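Local coordinates for protein CS6 fimbrial subunit B, CS6 fimbrial subunit A (Escherichia coli, PDB 4B9G) that probably forms, as a structural subunit, part of the CS6 surface fimbriae with which enterotoxigenic Escherichia coli adhere to and colonise the host, at residues Q78-Y83 / G128-H133. Sequence-based numbering, arbitrary orientation.
Sequences QNMNYY and GTYAGH
M80 meets the Y130 ring through its terminal methyl: CE stands 3.7 Å from the ring centroid and 8° off the normal, a CH-pi contact over the face. SD, 4.6 Å from the same centroid and 28° off the normal, approaches obliquely in a Met-aromatic contact. With CG anti to the carbonyl carbon and the chain extended beyond it, M80 reaches across the ring at about a right angle. Segments 78-83 and 128-133, both in the CssB part of the engineered fusion, run about 50° apart; they lie on strands 79-88 and 128-142, which do not pair with each other but both pair with strand 65-72, and the contact is buried in the all-beta, Ig-like fold expected of a fimbrial subunit. Polar contacts flank the methionine. Q78 OE1 comes within 3.2 Å of Y130 OH, but the stronger partners lie outside: S126, just before 128-133, bonds to both (N to OE1, O to Y130 OH), and N72 ND2 also bonds Y130 OH. Farther along, water links the strands, lying at the Y82 ring edge in plane, 2.6 Å from Y82 OH and donating to H133 O at 3.0 Å. Y82 OH is also hydrogen-bonded to Y39 OH.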
ATOM      1  N   GLN A  78      10.077  -4.849 -16.201  1.00  8.61           N
ATOM      2  CA  GLN A  78      10.518  -3.754 -15.341  1.00  7.64           C
ATOM      3  C   GLN A  78       9.523  -3.551 -14.210  1.00  7.44           C
ATOM      4  O   GLN A  78       8.318  -3.385 -14.452  1.00  8.86           O
ATOM      5  CB  GLN A  78      10.655  -2.473 -16.158  1.00  7.72           C
ATOM      6  CG  GLN A  78      11.717  -2.559 -17.217  1.00  9.94           C
ATOM      7  CD  GLN A  78      11.956  -1.232 -17.894  1.00  9.95           C
ATOM      8  OE1 GLN A  78      11.851  -0.188 -17.282  1.00 11.52           O
ATOM      9  NE2 GLN A  78      12.281  -1.270 -19.164  1.00 16.18           N
ATOM     10  N   ASN A  79      10.002  -3.585 -12.975  1.00  7.41           N
ATOM     11  CA  ASN A  79       9.107  -3.445 -11.842  1.00  8.79           C
ATOM     12  C   ASN A  79       9.839  -2.863 -10.635  1.00  7.48           C
ATOM     13  O   ASN A  79      11.072  -2.893 -10.554  1.00  9.17           O
ATOM     14  CB  ASN A  79       8.454  -4.790 -11.518  1.00 11.40           C
ATOM     15  CG  ASN A  79       9.478  -5.859 -11.202  1.00 17.35           C
ATOM     16  OD1 ASN A  79      10.281  -5.712 -10.290  1.00 21.10           O
ATOM     17  ND2 ASN A  79       9.499  -6.907 -11.998  1.00 24.47           N
ATOM     18  N   MET A  80       9.046  -2.305  -9.727  1.00  7.26           N
ATOM     19  CA  MET A  80       9.524  -1.680  -8.498  1.00  7.24           C
ATOM     20  C   MET A  80       8.960  -2.441  -7.310  1.00  6.96           C
ATOM     21  O   MET A  80       7.752  -2.646  -7.224  1.00  9.10           O
ATOM     22  CB  MET A  80       9.051  -0.227  -8.439  1.00  7.09           C
ATOM     23  CG  MET A  80       9.514   0.618  -9.613  1.00  7.25           C
ATOM     24  SD  MET A  80       8.830   2.270  -9.471  1.00  9.71           S
ATOM     25  CE  MET A  80       9.546   3.064 -10.915  1.00  8.68           C
ATOM     26  N   ASN A  81       9.829  -2.808  -6.376  1.00  6.80           N
ATOM     27  CA  ASN A  81       9.437  -3.427  -5.125  1.00  6.87           C
ATOM     28  C   ASN A  81       9.197  -2.377  -4.039  1.00  6.26           C
ATOM     29  O   ASN A  81       9.919  -1.378  -3.975  1.00  7.01           O
ATOM     30  CB  ASN A  81      10.543  -4.355  -4.630  1.00  8.05           C
ATOM     31  CG  ASN A  81      10.817  -5.503  -5.559  1.00 10.00           C
ATOM     32  OD1 ASN A  81       9.921  -6.031  -6.184  1.00 12.76           O
ATOM     33  ND2 ASN A  81      12.077  -5.895  -5.646  1.00 13.53           N
ATOM     34  N   TYR A  82       8.220  -2.611  -3.160  1.00  6.31           N
ATOM     35  CA  TYR A  82       7.928  -1.650  -2.107  1.00  5.91           C
ATOM     36  C   TYR A  82       7.230  -2.316  -0.931  1.00  6.03           C
ATOM     37  O   TYR A  82       6.674  -3.400  -1.068  1.00  6.37           O
ATOM     38  CB  TYR A  82       7.063  -0.493  -2.632  1.00  5.79           C
ATOM     39  CG  TYR A  82       5.630  -0.869  -2.923  1.00  6.06           C
ATOM     40  CD1 TYR A  82       5.252  -1.434  -4.137  1.00  6.37           C
ATOM     41  CD2 TYR A  82       4.638  -0.648  -1.976  1.00  6.18           C
ATOM     42  CE1 TYR A  82       3.933  -1.763  -4.394  1.00  6.39           C
ATOM     43  CE2 TYR A  82       3.311  -0.956  -2.231  1.00  5.70           C
ATOM     44  CZ  TYR A  82       2.960  -1.510  -3.439  1.00  6.04           C
ATOM     45  OH  TYR A  82       1.620  -1.771  -3.690  1.00  7.03           O
ATOM     46  N   TYR A  83       7.219  -1.621   0.208  1.00  5.99           N
ATOM     47  CA  TYR A  83       6.408  -2.018   1.351  1.00  6.08           C
ATOM     48  C   TYR A  83       5.578  -0.817   1.828  1.00  5.47           C
ATOM     49  O   TYR A  83       5.862   0.343   1.483  1.00  5.78           O
ATOM     50  CB  TYR A  83       7.255  -2.553   2.518  1.00  7.58           C
ATOM     51  CG  TYR A  83       8.184  -1.558   3.132  1.00  7.58           C
ATOM     52  CD1 TYR A  83       7.773  -0.731   4.166  1.00  8.59           C
ATOM     53  CD2 TYR A  83       9.487  -1.432   2.650  1.00 10.28           C
ATOM     54  CE1 TYR A  83       8.663   0.187   4.718  1.00 11.29           C
ATOM     55  CE2 TYR A  83      10.371  -0.530   3.191  1.00 11.29           C
ATOM     56  CZ  TYR A  83       9.961   0.278   4.217  1.00 10.90           C
ATOM     57  OH  TYR A  83      10.836   1.167   4.797  1.00 14.25           O
ATOM     58  N   GLY A 128       7.328   5.852 -17.997  1.00  7.11           N
ATOM     59  CA  GLY A 128       6.002   5.268 -18.094  1.00  7.84           C
ATOM     60  C   GLY A 128       5.350   5.118 -16.732  1.00  7.13           C
ATOM     61  O   GLY A 128       5.872   5.578 -15.700  1.00  7.49           O
ATOM     62  N   THR A 129       4.182   4.486 -16.744  1.00  7.16           N
ATOM     63  CA  THR A 129       3.436   4.202 -15.529  1.00  7.62           C
ATOM     64  C   THR A 129       3.765   2.807 -15.006  1.00  6.58           C
ATOM     65  O   THR A 129       3.836   1.851 -15.789  1.00  8.26           O
ATOM     66  CB  THR A 129       1.932   4.312 -15.813  1.00  8.58           C
ATOM     67  OG1 THR A 129       1.648   5.647 -16.245  1.00 10.14           O
ATOM     68  CG2 THR A 129       1.101   3.981 -14.593  1.00 10.72           C
ATOM     69  N   TYR A 130       3.916   2.713 -13.685  1.00  6.59           N
ATOM     70  CA  TYR A 130       4.198   1.475 -12.967  1.00  6.62           C
ATOM     71  C   TYR A 130       2.995   1.246 -12.050  1.00  6.80           C
ATOM     72  O   TYR A 130       2.720   2.090 -11.198  1.00  7.56           O
ATOM     73  CB  TYR A 130       5.525   1.614 -12.169  1.00  6.42           C
ATOM     74  CG  TYR A 130       6.717   1.700 -13.086  1.00  6.41           C
ATOM     75  CD1 TYR A 130       6.989   2.865 -13.802  1.00  6.71           C
ATOM     76  CD2 TYR A 130       7.577   0.618 -13.234  1.00  6.25           C
ATOM     77  CE1 TYR A 130       8.049   2.927 -14.687  1.00  6.46           C
ATOM     78  CE2 TYR A 130       8.653   0.679 -14.115  1.00  6.63           C
ATOM     79  CZ  TYR A 130       8.887   1.821 -14.848  1.00  6.51           C
ATOM     80  OH  TYR A 130       9.936   1.811 -15.740  1.00  7.43           O
ATOM     81  N   ALA A 131       2.272   0.146 -12.250  1.00  7.11           N
ATOM     82  CA  ALA A 131       0.967  -0.037 -11.620  1.00  8.20           C
ATOM     83  C   ALA A 131       0.860  -1.360 -10.880  1.00  6.95           C
ATOM     84  O   ALA A 131       1.581  -2.319 -11.139  1.00  7.33           O
ATOM     85  CB  ALA A 131      -0.133   0.043 -12.673  1.00 11.43           C
ATOM     86  N   GLY A 132      -0.093  -1.408  -9.972  1.00  7.01           N
ATOM     87  CA  GLY A 132      -0.416  -2.618  -9.232  1.00  7.87           C
ATOM     88  C   GLY A 132      -1.718  -2.429  -8.482  1.00  7.19           C
ATOM     89  O   GLY A 132      -2.508  -1.534  -8.823  1.00  7.84           O
ATOM     90  N   HIS A 133      -1.922  -3.242  -7.444  1.00  7.98           N
ATOM     91  CA  HIS A 133      -3.103  -3.143  -6.598  1.00  8.43           C
ATOM     92  C   HIS A 133      -2.702  -3.249  -5.145  1.00  8.19           C
ATOM     93  O   HIS A 133      -1.705  -3.889  -4.811  1.00  9.04           O
ATOM     94  CB  HIS A 133      -4.111  -4.241  -6.913  1.00  9.59           C
ATOM     95  CG  HIS A 133      -4.787  -4.058  -8.236  1.00 12.80           C
ATOM     96  ND1 HIS A 133      -4.198  -4.449  -9.417  1.00 14.66           N
ATOM     97  CD2 HIS A 133      -5.978  -3.512  -8.574  1.00 14.85           C
ATOM     98  CE1 HIS A 133      -4.998  -4.153 -10.426  1.00 15.98           C
ATOM     99  NE2 HIS A 133      -6.092  -3.598  -9.944  1.00 15.58           N
TER
HETATM  100  O   HOH W   1       1.113  -3.337  -5.737  1.00 10.60           O